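PDB 2ZQK: translocated intimin receptor Tir from Escherichia coli, which acts through its extracellular intimin-binding domain as the host-membrane receptor for bacterial intimin, allowing tight bacterial attachment and triggering actin pedestal formation. Local coordinates for residues N26-I31 and V42-V47; S6-A11 and K56-E61; Q15-A20 and A49-Q54. All coordinates share one frame; numbering follows the deposited sequence.

Interaction 1 of 3, residues N26-I31 and V42-V47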
ATOM      1  N   ASN B  26     -11.830 -15.752  -9.841  1.00 52.00           N
ATOM      2  CA  ASN B  26     -13.177 -16.032 -10.363  1.00 49.12           C
ATOM      3  C   ASN B  26     -14.054 -14.803 -10.158  1.00 47.91           C
ATOM      4  O   ASN B  26     -15.276 -14.869 -10.274  1.00 45.18           O
ATOM      5  CB  ASN B  26     -13.854 -17.193  -9.620  1.00 54.12           C
ATOM      6  CG  ASN B  26     -13.014 -18.449  -9.567  1.00 58.37           C
ATOM      7  OD1 ASN B  26     -12.352 -18.819 -10.536  1.00 67.56           O
ATOM      8  ND2 ASN B  26     -13.060 -19.134  -8.428  1.00 50.03           N
ATOM      9  N   GLN B  27     -13.429 -13.673  -9.870  1.00 45.50           N
ATOM     10  CA  GLN B  27     -14.186 -12.473  -9.580  1.00 46.58           C
ATOM     11  C   GLN B  27     -14.156 -11.391 -10.620  1.00 49.15           C
ATOM     12  O   GLN B  27     -13.076 -10.981 -11.054  1.00 50.88           O
ATOM     13  CB  GLN B  27     -13.692 -11.886  -8.265  1.00 59.21           C
ATOM     14  CG  GLN B  27     -14.794 -11.445  -7.333  1.00 62.85           C
ATOM     15  CD  GLN B  27     -14.256 -11.056  -5.986  1.00 68.55           C
ATOM     16  OE1 GLN B  27     -13.442 -11.777  -5.393  1.00 58.64           O
ATOM     17  NE2 GLN B  27     -14.710  -9.915  -5.481  1.00 70.73           N
ATOM     18  N   LYS B  28     -15.343 -10.923 -11.012  1.00 69.35           N
ATOM     19  CA  LYS B  28     -15.439  -9.838 -11.980  1.00 68.32           C
ATOM     20  C   LYS B  28     -14.924  -8.664 -11.182  1.00 69.37           C
ATOM     21  O   LYS B  28     -15.066  -8.629  -9.959  1.00 72.33           O
ATOM     22  CB  LYS B  28     -16.883  -9.590 -12.431  1.00 57.10           C
ATOM     23  CG  LYS B  28     -17.441 -10.645 -13.387  1.00 51.21           C
ATOM     24  CD  LYS B  28     -18.765 -10.187 -13.996  1.00 58.10           C
ATOM     25  CE  LYS B  28     -19.187 -11.092 -15.155  1.00 68.18           C
ATOM     26  NZ  LYS B  28     -20.118 -10.417 -16.110  1.00 61.66           N
ATOM     27  N   VAL B  29     -14.326  -7.702 -11.861  1.00 53.80           N
ATOM     28  CA  VAL B  29     -13.748  -6.581 -11.165  1.00 52.18           C
ATOM     29  C   VAL B  29     -14.185  -5.262 -11.785  1.00 50.72           C
ATOM     30  O   VAL B  29     -14.776  -5.250 -12.853  1.00 52.65           O
ATOM     31  CB  VAL B  29     -12.209  -6.740 -11.187  1.00 59.93           C
ATOM     32  CG1 VAL B  29     -11.603  -5.849 -12.250  1.00 53.44           C
ATOM     33  CG2 VAL B  29     -11.634  -6.492  -9.800  1.00 61.02           C
ATOM     34  N   ASN B  30     -13.894  -4.158 -11.103  1.00 37.89           N
ATOM     35  CA  ASN B  30     -14.256  -2.825 -11.561  1.00 34.37           C
ATOM     36  C   ASN B  30     -13.091  -1.880 -11.656  1.00 33.52           C
ATOM     37  O   ASN B  30     -13.028  -0.904 -10.917  1.00 33.82           O
ATOM     38  CB  ASN B  30     -15.285  -2.207 -10.640  1.00 44.68           C
ATOM     39  CG  ASN B  30     -16.688  -2.440 -11.121  1.00 57.28           C
ATOM     40  OD1 ASN B  30     -17.644  -2.422 -10.326  1.00 57.51           O
ATOM     41  ND2 ASN B  30     -16.836  -2.646 -12.439  1.00 56.53           N
ATOM     42  N   ILE B  31     -12.189  -2.168 -12.591  1.00 44.23           N
ATOM     43  CA  ILE B  31     -10.994  -1.367 -12.859  1.00 44.36           C
ATOM     44  C   ILE B  31     -11.260   0.133 -13.046  1.00 48.11           C
ATOM     45  O   ILE B  31     -11.977   0.531 -13.958  1.00 52.21           O
ATOM     46  CB  ILE B  31     -10.320  -1.881 -14.138  1.00 36.32           C
ATOM     47  CG1 ILE B  31     -10.110  -3.397 -14.030  1.00 33.27           C
ATOM     48  CG2 ILE B  31      -9.057  -1.085 -14.420  1.00 28.31           C
ATOM     49  CD1 ILE B  31      -9.222  -3.976 -15.090  1.00 65.09           C
ATOM     50  N   VAL B  42     -19.398  -9.641  -8.098  1.00 56.36           N
ATOM     51  CA  VAL B  42     -19.997 -10.594  -9.014  1.00 54.17           C
ATOM     52  C   VAL B  42     -18.952 -11.541  -9.585  1.00 55.40           C
ATOM     53  O   VAL B  42     -17.857 -11.118  -9.940  1.00 55.79           O
ATOM     54  CB  VAL B  42     -20.690  -9.862 -10.176  1.00 42.86           C
ATOM     55  CG1 VAL B  42     -21.370 -10.868 -11.093  1.00 47.07           C
ATOM     56  CG2 VAL B  42     -21.707  -8.887  -9.639  1.00 40.86           C
ATOM     57  N   LEU B  43     -19.299 -12.824  -9.676  1.00 58.41           N
ATOM     58  CA  LEU B  43     -18.395 -13.840 -10.209  1.00 58.02           C
ATOM     59  C   LEU B  43     -18.464 -13.943 -11.723  1.00 60.33           C
ATOM     60  O   LEU B  43     -19.474 -13.605 -12.345  1.00 62.42           O
ATOM     61  CB  LEU B  43     -18.732 -15.207  -9.638  1.00 42.06           C
ATOM     62  CG  LEU B  43     -18.619 -15.472  -8.144  1.00 40.36           C
ATOM     63  CD1 LEU B  43     -19.322 -16.796  -7.876  1.00 36.00           C
ATOM     64  CD2 LEU B  43     -17.144 -15.513  -7.682  1.00 28.13           C
ATOM     65  N   LYS B  44     -17.381 -14.441 -12.303  1.00 54.10           N
ATOM     66  CA  LYS B  44     -17.282 -14.611 -13.742  1.00 56.09           C
ATOM     67  C   LYS B  44     -18.356 -15.576 -14.238  1.00 57.50           C
ATOM     68  O   LYS B  44     -18.484 -16.686 -13.716  1.00 59.28           O
ATOM     69  CB  LYS B  44     -15.883 -15.125 -14.081  1.00 51.61           C
ATOM     70  CG  LYS B  44     -14.787 -14.111 -13.767  1.00 52.27           C
ATOM     71  CD  LYS B  44     -13.411 -14.624 -14.140  1.00 59.36           C
ATOM     72  CE  LYS B  44     -12.391 -13.498 -14.114  1.00 60.66           C
ATOM     73  NZ  LYS B  44     -11.074 -13.947 -14.654  1.00 66.93           N
ATOM     74  N   ASP B  45     -19.119 -15.158 -15.248  1.00 56.22           N
ATOM     75  CA  ASP B  45     -20.206 -15.983 -15.785  1.00 57.36           C
ATOM     76  C   ASP B  45     -19.917 -17.486 -15.866  1.00 59.20           C
ATOM     77  O   ASP B  45     -20.800 -18.300 -15.562  1.00 56.79           O
ATOM     78  CB  ASP B  45     -20.637 -15.466 -17.155  1.00 64.18           C
ATOM     79  CG  ASP B  45     -21.048 -14.001 -17.120  1.00 70.41           C
ATOM     80  OD1 ASP B  45     -21.220 -13.450 -16.009  1.00 73.74           O
ATOM     81  OD2 ASP B  45     -21.204 -13.397 -18.204  1.00 74.40           O
ATOM     82  N   ASP B  46     -18.696 -17.851 -16.263  1.00 63.53           N
ATOM     83  CA  ASP B  46     -18.299 -19.262 -16.368  1.00 64.01           C
ATOM     84  C   ASP B  46     -18.498 -19.981 -15.049  1.00 60.40           C
ATOM     85  O   ASP B  46     -19.043 -21.082 -15.012  1.00 58.86           O
ATOM     86  CB  ASP B  46     -16.824 -19.410 -16.729  1.00 89.23           C
ATOM     87  CG  ASP B  46     -16.445 -18.647 -17.957  1.00 97.28           C
ATOM     88  OD1 ASP B  46     -17.085 -18.861 -19.010  1.00108.91           O
ATOM     89  OD2 ASP B  46     -15.500 -17.836 -17.864  1.00 97.39           O
ATOM     90  N   VAL B  47     -18.024 -19.370 -13.968  1.00 49.26           N
ATOM     91  CA  VAL B  47     -18.159 -19.974 -12.655  1.00 47.37           C
ATOM     92  C   VAL B  47     -19.637 -20.103 -12.289  1.00 47.17           C
ATOM     93  O   VAL B  47     -20.131 -21.210 -12.073  1.00 46.89           O
ATOM     94  CB  VAL B  47     -17.439 -19.149 -11.580  1.00 52.90           C
ATOM     95  CG1 VAL B  47     -17.483 -19.895 -10.257  1.00 49.23           C
ATOM     96  CG2 VAL B  47     -15.994 -18.885 -12.005  1.00 44.02           C
TER

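Interaction 2 of 3, residues S6-A11 and K56-E61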
ATOM      1  N   SER B   6     -34.453 -27.771  -3.385  1.00 63.31           N
ATOM      2  CA  SER B   6     -33.868 -28.850  -2.537  1.00 63.54           C
ATOM      3  C   SER B   6     -32.830 -28.211  -1.616  1.00 64.77           C
ATOM      4  O   SER B   6     -32.005 -27.408  -2.060  1.00 65.36           O
ATOM      5  CB  SER B   6     -33.206 -29.915  -3.422  1.00 60.44           C
ATOM      6  OG  SER B   6     -32.974 -31.126  -2.720  1.00 68.59           O
ATOM      7  N   ALA B   7     -32.878 -28.553  -0.330  1.00 88.74           N
ATOM      8  CA  ALA B   7     -31.930 -28.000   0.629  1.00 88.26           C
ATOM      9  C   ALA B   7     -30.508 -28.331   0.208  1.00 88.02           C
ATOM     10  O   ALA B   7     -29.593 -27.544   0.437  1.00 90.10           O
ATOM     11  CB  ALA B   7     -32.200 -28.553   2.017  1.00 67.93           C
ATOM     12  N   THR B   8     -30.330 -29.494  -0.415  1.00 68.34           N
ATOM     13  CA  THR B   8     -29.010 -29.923  -0.859  1.00 67.16           C
ATOM     14  C   THR B   8     -28.455 -29.003  -1.918  1.00 66.74           C
ATOM     15  O   THR B   8     -27.331 -28.524  -1.801  1.00 65.98           O
ATOM     16  CB  THR B   8     -29.038 -31.336  -1.441  1.00 66.46           C
ATOM     17  OG1 THR B   8     -29.438 -32.254  -0.419  1.00 68.30           O
ATOM     18  CG2 THR B   8     -27.651 -31.727  -1.979  1.00 63.81           C
ATOM     19  N   GLU B   9     -29.242 -28.770  -2.960  1.00 78.31           N
ATOM     20  CA  GLU B   9     -28.811 -27.896  -4.033  1.00 78.99           C
ATOM     21  C   GLU B   9     -28.435 -26.501  -3.522  1.00 81.89           C
ATOM     22  O   GLU B   9     -27.305 -26.042  -3.728  1.00 86.62           O
ATOM     23  CB  GLU B   9     -29.909 -27.785  -5.083  1.00 69.88           C
ATOM     24  CG  GLU B   9     -29.742 -26.590  -5.994  1.00 70.37           C
ATOM     25  CD  GLU B   9     -30.792 -26.535  -7.067  1.00 75.26           C
ATOM     26  OE1 GLU B   9     -31.969 -26.801  -6.746  1.00 87.43           O
ATOM     27  OE2 GLU B   9     -30.443 -26.219  -8.225  1.00 76.66           O
ATOM     28  N   THR B  10     -29.377 -25.832  -2.859  1.00 72.23           N
ATOM     29  CA  THR B  10     -29.138 -24.492  -2.336  1.00 71.73           C
ATOM     30  C   THR B  10     -27.908 -24.432  -1.427  1.00 72.10           C
ATOM     31  O   THR B  10     -27.047 -23.577  -1.612  1.00 73.98           O
ATOM     32  CB  THR B  10     -30.386 -23.967  -1.579  1.00 60.91           C
ATOM     33  OG1 THR B  10     -31.475 -23.846  -2.502  1.00 60.83           O
ATOM     34  CG2 THR B  10     -30.116 -22.602  -0.962  1.00 53.68           C
ATOM     35  N   ALA B  11     -27.815 -25.334  -0.456  1.00 65.94           N
ATOM     36  CA  ALA B  11     -26.667 -25.343   0.446  1.00 66.39           C
ATOM     37  C   ALA B  11     -25.408 -25.443  -0.387  1.00 66.25           C
ATOM     38  O   ALA B  11     -24.481 -24.651  -0.211  1.00 68.09           O
ATOM     39  CB  ALA B  11     -26.744 -26.520   1.403  1.00 63.73           C
ATOM     40  N   LYS B  56     -27.000 -28.468  -8.936  1.00 49.46           N
ATOM     41  CA  LYS B  56     -28.056 -29.361  -9.395  1.00 49.54           C
ATOM     42  C   LYS B  56     -27.698 -30.835  -9.287  1.00 47.89           C
ATOM     43  O   LYS B  56     -28.569 -31.661  -9.036  1.00 48.11           O
ATOM     44  CB  LYS B  56     -28.425 -29.081 -10.855  1.00 64.13           C
ATOM     45  CG  LYS B  56     -28.988 -27.710 -11.151  1.00 66.37           C
ATOM     46  CD  LYS B  56     -29.874 -27.777 -12.388  1.00 71.53           C
ATOM     47  CE  LYS B  56     -30.047 -26.422 -13.046  1.00 78.79           C
ATOM     48  NZ  LYS B  56     -28.839 -26.059 -13.846  1.00 85.38           N
ATOM     49  N   ALA B  57     -26.431 -31.172  -9.507  1.00 62.70           N
ATOM     50  CA  ALA B  57     -26.006 -32.569  -9.435  1.00 63.15           C
ATOM     51  C   ALA B  57     -26.106 -33.052  -8.001  1.00 63.84           C
ATOM     52  O   ALA B  57     -26.473 -34.200  -7.750  1.00 64.69           O
ATOM     53  CB  ALA B  57     -24.577 -32.726  -9.947  1.00 50.66           C
ATOM     54  N   ALA B  58     -25.777 -32.161  -7.067  1.00 56.64           N
ATOM     55  CA  ALA B  58     -25.846 -32.469  -5.647  1.00 58.32           C
ATOM     56  C   ALA B  58     -27.304 -32.749  -5.325  1.00 62.10           C
ATOM     57  O   ALA B  58     -27.612 -33.667  -4.564  1.00 64.84           O
ATOM     58  CB  ALA B  58     -25.359 -31.286  -4.836  1.00 45.23           C
ATOM     59  N   GLY B  59     -28.190 -31.946  -5.916  1.00 68.21           N
ATOM     60  CA  GLY B  59     -29.617 -32.105  -5.707  1.00 67.18           C
ATOM     61  C   GLY B  59     -30.149 -33.448  -6.183  1.00 68.52           C
ATOM     62  O   GLY B  59     -30.825 -34.164  -5.433  1.00 68.41           O
ATOM     63  N   GLU B  60     -29.860 -33.796  -7.433  1.00 57.89           N
ATOM     64  CA  GLU B  60     -30.315 -35.075  -7.974  1.00 59.09           C
ATOM     65  C   GLU B  60     -29.703 -36.225  -7.190  1.00 59.13           C
ATOM     66  O   GLU B  60     -30.366 -37.207  -6.898  1.00 56.65           O
ATOM     67  CB  GLU B  60     -29.923 -35.198  -9.442  1.00 75.97           C
ATOM     68  CG  GLU B  60     -30.562 -34.154 -10.317  1.00 81.83           C
ATOM     69  CD  GLU B  60     -32.068 -34.153 -10.179  1.00 98.28           C
ATOM     70  OE1 GLU B  60     -32.678 -35.237 -10.334  1.00104.27           O
ATOM     71  OE2 GLU B  60     -32.639 -33.069  -9.912  1.00102.21           O
ATOM     72  N   GLU B  61     -28.428 -36.082  -6.847  1.00 53.92           N
ATOM     73  CA  GLU B  61     -27.701 -37.106  -6.108  1.00 56.80           C
ATOM     74  C   GLU B  61     -28.391 -37.353  -4.776  1.00 57.68           C
ATOM     75  O   GLU B  61     -28.345 -38.453  -4.225  1.00 58.84           O
ATOM     76  CB  GLU B  61     -26.254 -36.651  -5.894  1.00 90.01           C
ATOM     77  CG  GLU B  61     -25.261 -37.785  -5.734  1.00 99.33           C
ATOM     78  CD  GLU B  61     -24.776 -37.939  -4.313  1.00110.97           C
ATOM     79  OE1 GLU B  61     -24.169 -36.978  -3.791  1.00115.28           O
ATOM     80  OE2 GLU B  61     -25.000 -39.018  -3.719  1.00118.42           O
TER

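Interaction 3 of 3, residues Q15-A20 and A49-Q54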
ATOM      1  N   GLN B  15     -22.161 -22.900  -0.736  1.00 57.33           N
ATOM      2  CA  GLN B  15     -20.814 -23.356  -0.459  1.00 57.84           C
ATOM      3  C   GLN B  15     -19.859 -23.158  -1.632  1.00 58.86           C
ATOM      4  O   GLN B  15     -18.770 -22.601  -1.470  1.00 59.55           O
ATOM      5  CB  GLN B  15     -20.848 -24.819  -0.077  1.00 59.37           C
ATOM      6  CG  GLN B  15     -19.508 -25.383   0.265  1.00 63.11           C
ATOM      7  CD  GLN B  15     -19.472 -26.869   0.034  1.00 66.08           C
ATOM      8  OE1 GLN B  15     -20.281 -27.618   0.595  1.00 64.84           O
ATOM      9  NE2 GLN B  15     -18.542 -27.314  -0.810  1.00 65.85           N
ATOM     10  N   LEU B  16     -20.260 -23.614  -2.813  1.00 68.47           N
ATOM     11  CA  LEU B  16     -19.414 -23.462  -3.990  1.00 65.43           C
ATOM     12  C   LEU B  16     -19.210 -21.997  -4.348  1.00 65.91           C
ATOM     13  O   LEU B  16     -18.117 -21.601  -4.768  1.00 68.27           O
ATOM     14  CB  LEU B  16     -20.010 -24.214  -5.174  1.00 55.56           C
ATOM     15  CG  LEU B  16     -19.913 -25.741  -5.040  1.00 54.88           C
ATOM     16  CD1 LEU B  16     -20.949 -26.404  -5.935  1.00 57.57           C
ATOM     17  CD2 LEU B  16     -18.502 -26.212  -5.392  1.00 46.27           C
ATOM     18  N   THR B  17     -20.248 -21.184  -4.178  1.00 51.67           N
ATOM     19  CA  THR B  17     -20.120 -19.768  -4.485  1.00 49.57           C
ATOM     20  C   THR B  17     -19.123 -19.165  -3.527  1.00 46.59           C
ATOM     21  O   THR B  17     -18.159 -18.514  -3.960  1.00 41.20           O
ATOM     22  CB  THR B  17     -21.444 -19.021  -4.340  1.00 61.51           C
ATOM     23  OG1 THR B  17     -22.380 -19.521  -5.306  1.00 68.18           O
ATOM     24  CG2 THR B  17     -21.234 -17.522  -4.560  1.00 56.59           C
ATOM     25  N   LYS B  18     -19.353 -19.392  -2.226  1.00 49.43           N
ATOM     26  CA  LYS B  18     -18.467 -18.880  -1.179  1.00 46.83           C
ATOM     27  C   LYS B  18     -17.025 -19.277  -1.457  1.00 47.18           C
ATOM     28  O   LYS B  18     -16.123 -18.432  -1.439  1.00 47.53           O
ATOM     29  CB  LYS B  18     -18.847 -19.422   0.195  1.00 44.71           C
ATOM     30  CG  LYS B  18     -17.900 -18.936   1.320  1.00 52.73           C
ATOM     31  CD  LYS B  18     -17.716 -19.985   2.394  1.00 53.80           C
ATOM     32  CE  LYS B  18     -17.089 -21.229   1.801  1.00 60.13           C
ATOM     33  NZ  LYS B  18     -17.078 -22.400   2.725  1.00 66.29           N
ATOM     34  N   GLU B  19     -16.815 -20.564  -1.704  1.00 53.53           N
ATOM     35  CA  GLU B  19     -15.478 -21.055  -1.991  1.00 58.28           C
ATOM     36  C   GLU B  19     -14.843 -20.365  -3.192  1.00 58.55           C
ATOM     37  O   GLU B  19     -13.694 -19.925  -3.116  1.00 60.59           O
ATOM     38  CB  GLU B  19     -15.501 -22.565  -2.215  1.00 59.91           C
ATOM     39  CG  GLU B  19     -15.559 -23.351  -0.924  1.00 60.87           C
ATOM     40  CD  GLU B  19     -15.684 -24.847  -1.130  1.00 70.65           C
ATOM     41  OE1 GLU B  19     -15.742 -25.566  -0.111  1.00 79.65           O
ATOM     42  OE2 GLU B  19     -15.726 -25.307  -2.293  1.00 69.55           O
ATOM     43  N   ALA B  20     -15.595 -20.250  -4.289  1.00 50.91           N
ATOM     44  CA  ALA B  20     -15.090 -19.627  -5.517  1.00 49.50           C
ATOM     45  C   ALA B  20     -14.698 -18.158  -5.365  1.00 50.09           C
ATOM     46  O   ALA B  20     -13.858 -17.642  -6.110  1.00 48.90           O
ATOM     47  CB  ALA B  20     -16.116 -19.783  -6.630  1.00 80.85           C
ATOM     48  N   ALA B  49     -22.243 -20.255 -13.952  1.00 50.09           N
ATOM     49  CA  ALA B  49     -22.825 -21.334 -14.748  1.00 49.00           C
ATOM     50  C   ALA B  49     -22.341 -22.709 -14.317  1.00 51.08           C
ATOM     51  O   ALA B  49     -23.146 -23.622 -14.127  1.00 52.12           O
ATOM     52  CB  ALA B  49     -22.518 -21.130 -16.201  1.00 37.29           C
ATOM     53  N   ASN B  50     -21.029 -22.860 -14.163  1.00 54.59           N
ATOM     54  CA  ASN B  50     -20.461 -24.142 -13.761  1.00 56.29           C
ATOM     55  C   ASN B  50     -20.913 -24.543 -12.365  1.00 56.57           C
ATOM     56  O   ASN B  50     -21.177 -25.713 -12.117  1.00 56.21           O
ATOM     57  CB  ASN B  50     -18.928 -24.109 -13.836  1.00 53.05           C
ATOM     58  CG  ASN B  50     -18.295 -25.475 -13.587  1.00 55.18           C
ATOM     59  OD1 ASN B  50     -18.113 -25.891 -12.439  1.00 56.06           O
ATOM     60  ND2 ASN B  50     -17.968 -26.184 -14.664  1.00 50.54           N
ATOM     61  N   ILE B  51     -21.004 -23.583 -11.451  1.00 50.46           N
ATOM     62  CA  ILE B  51     -21.454 -23.892 -10.098  1.00 52.34           C
ATOM     63  C   ILE B  51     -22.902 -24.379 -10.164  1.00 53.77           C
ATOM     64  O   ILE B  51     -23.256 -25.425  -9.598  1.00 54.04           O
ATOM     65  CB  ILE B  51     -21.397 -22.647  -9.195  1.00 51.03           C
ATOM     66  CG1 ILE B  51     -19.941 -22.251  -8.949  1.00 55.51           C
ATOM     67  CG2 ILE B  51     -22.121 -22.915  -7.890  1.00 48.08           C
ATOM     68  CD1 ILE B  51     -19.780 -20.958  -8.201  1.00 67.50           C
ATOM     69  N   GLU B  52     -23.731 -23.617 -10.869  1.00 60.06           N
ATOM     70  CA  GLU B  52     -25.146 -23.936 -11.026  1.00 61.89           C
ATOM     71  C   GLU B  52     -25.397 -25.418 -11.316  1.00 61.49           C
ATOM     72  O   GLU B  52     -26.320 -26.020 -10.761  1.00 62.32           O
ATOM     73  CB  GLU B  52     -25.731 -23.083 -12.148  1.00 72.27           C
ATOM     74  CG  GLU B  52     -27.229 -22.976 -12.105  1.00 77.63           C
ATOM     75  CD  GLU B  52     -27.719 -22.542 -10.744  1.00 83.63           C
ATOM     76  OE1 GLU B  52     -27.193 -21.534 -10.218  1.00 83.09           O
ATOM     77  OE2 GLU B  52     -28.627 -23.211 -10.205  1.00 88.00           O
ATOM     78  N   GLU B  53     -24.578 -25.997 -12.194  1.00 58.20           N
ATOM     79  CA  GLU B  53     -24.699 -27.406 -12.552  1.00 58.80           C
ATOM     80  C   GLU B  53     -24.364 -28.276 -11.365  1.00 60.46           C
ATOM     81  O   GLU B  53     -25.123 -29.182 -11.033  1.00 62.40           O
ATOM     82  CB  GLU B  53     -23.763 -27.753 -13.710  1.00 58.29           C
ATOM     83  CG  GLU B  53     -24.136 -27.046 -14.986  1.00 61.23           C
ATOM     84  CD  GLU B  53     -25.595 -27.239 -15.297  1.00 69.08           C
ATOM     85  OE1 GLU B  53     -25.982 -28.371 -15.657  1.00 65.80           O
ATOM     86  OE2 GLU B  53     -26.356 -26.260 -15.154  1.00 81.10           O
ATOM     87  N   GLN B  54     -23.218 -28.002 -10.739  1.00 63.41           N
ATOM     88  CA  GLN B  54     -22.767 -28.745  -9.563  1.00 62.69           C
ATOM     89  C   GLN B  54     -23.875 -28.751  -8.513  1.00 63.03           C
ATOM     90  O   GLN B  54     -24.219 -29.802  -7.962  1.00 61.64           O
ATOM     91  CB  GLN B  54     -21.514 -28.098  -8.975  1.00 73.47           C
ATOM     92  CG  GLN B  54     -20.226 -28.429  -9.698  1.00 79.54           C
ATOM     93  CD  GLN B  54     -19.019 -27.762  -9.061  1.00 83.47           C
ATOM     94  OE1 GLN B  54     -18.774 -26.564  -9.253  1.00 84.20           O
ATOM     95  NE2 GLN B  54     -18.264 -28.533  -8.285  1.00 80.21           N
TER

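Interaction 1 of 3, residues N26-I31 and V42-V47
Asn26 and Lys28 grip the 42-47 segment with two backbone hydrogen bonds, one on either side of the pair Gln27 and Leu43. Lys44 N donates to Asn26 O at 3.0 Å. Lys28 N donates to Val42 O at 2.7 Å. Together they make a short antiparallel bridge. Gln27 and Leu43 form its non-hydrogen-bonded pair, with CA atoms 4.5 Å apart and side chains that diverge. Leu43 CA also makes a CA-H...O contact of 3.3 Å with Asn26 O.

The charged contact is at the surface. Lys28 NZ meets Asp45 OD1 at 3.2 Å in a salt bridge whose hydrogen bond is weak. The lysine chain is extended beyond CG, and this carries its amine past Val42 and Leu43 O to the first turn of helix 45-67. On the way Lys28 CD runs alongside Val42 CG1, 4.0 Å away.

The remaining contacts are van der Waals packing. Val47 CG2 abuts Asn26 CB at 3.6 Å, the two side chains crossing at about a right angle. The CG of Lys44 lies 3.6 Å from Asn26 O, beside the oxygen to which its own N-H is bonded.

The contact spans the passage from strand 42-43 into helix 45-67, with Lys44 at the N-cap position. Asn26 ND2 bonds to Ala20 O at the end of helix 7-21. Leu43 packs on Thr17 and Phe21 of that helix. Gln27 touches Pro39 of strand 37-40, and its amide pairs with Gln27 of the second subunit.

Interaction 2 of 3, residues S6-A11 and K56-E61
Thr8 meets Ala58 where helix 7-21 begins to run antiparallel to helix 45-67. The short segment axes approach to 7.4 Å, at 157° between their directions. The methyl of Thr8 does the touching. Chi1 of -63° sets OG1 beside the backbone N and CG2 anti to it, and CG2 reaches across to the other helix. It lies 3.2 Å from Ala58 O and 3.7 Å from Ala58 CB. Glu9 comes next, with its CA 4.6 Å from Gly59 CA. Gly59 has no side chain, and the two backbones come close at this point: Glu9 N is 4.3 Å from Gly59 CA. The Glu9 side chain is extended beyond CG and lies beside that of Lys56, pointing the same way. Glu9 OE2 touches Lys56 CG at 3.6 Å. The opposite charges are not in contact, since Glu9 OE2 and Lys56 NZ are 5.8 Å apart. Lys56 instead forms a salt bridge with Glu53, one turn earlier in its own helix. Glu9 has a long, weak ion pair with Arg13. Within the hairpin-like domain, this is plain packing of the first turns of helix 7-21 on the middle of helix 45-67. Thr8 also touches Ala62, and Glu9 touches Glu52 and Ala55, along the same helix.

Interaction 3 of 3, residues Q15-A20 and A49-Q54
The antiparallel helix pair of the intimin-binding domain is joined here through Leu16 and Ile51. Helix 7-21 and helix 45-67 flank the strands of the domain in sequence. Their short segments approach to 10.0 Å between axes, at 147° between their directions.

Leu16 and Ile51 are also the nearest residues by backbone, with CA atoms 6.5 Å apart. The CB of Leu16 rests against Ile51 CG2 at 3.7 Å. Chi1 of -68° puts CG1 beside the backbone N of Ile51 and this methyl anti to it. The other branch of Ile51 extends along CG1, with chi2 at 174°. It brings CD1 to the backbone of helix 7-21, 3.9 Å from Thr17 CA. The same methyl is 4.2 Å from Ala20 CB. Ile51 thus spans about one turn of the facing helix.

Nearly one turn further along helix 45-67, Gln54 crosses Leu16 at an angle. Leu16 CD1 lies 3.5 Å from Gln54 CB.

Thr17 crosses Ile51 at about a right angle, and its OG1 is 4.1 Å from Ile51 CD1. That hydroxyl is bonded to Arg13 O within its own helix. Thr17 and Lys18 also pack against the second subunit.

No hydrogen bond or salt bridge joins the two segments. The pairing therefore rests on the fit of aliphatic groups, with buried Ile51 at its centre and the aliphatic part of Gln54 extending it to the surface.

All three contacts lie in the intimin-binding domain and use helix 45-67. Interactions 1 and 3 touch, with centres about 13 Å apart. Val47 CG1 lies 3.9 Å from Ala20 CB, and Leu43 CD1 lies 4.2 Å from Ile51 CD1. The apolar side chains of 42-47 thus continue the packing between the helices. Interactions 2 and 3 are steps of one helix pair, with centres about 12 Å apart. Interaction 2 lies about 24 Å from interaction 1 between centres, on the opposite side of the chain's centre. Along the chain, interaction 1 is nested within interaction 3, and that within interaction 2. Interactions 1 and 3 both touch the second subunit.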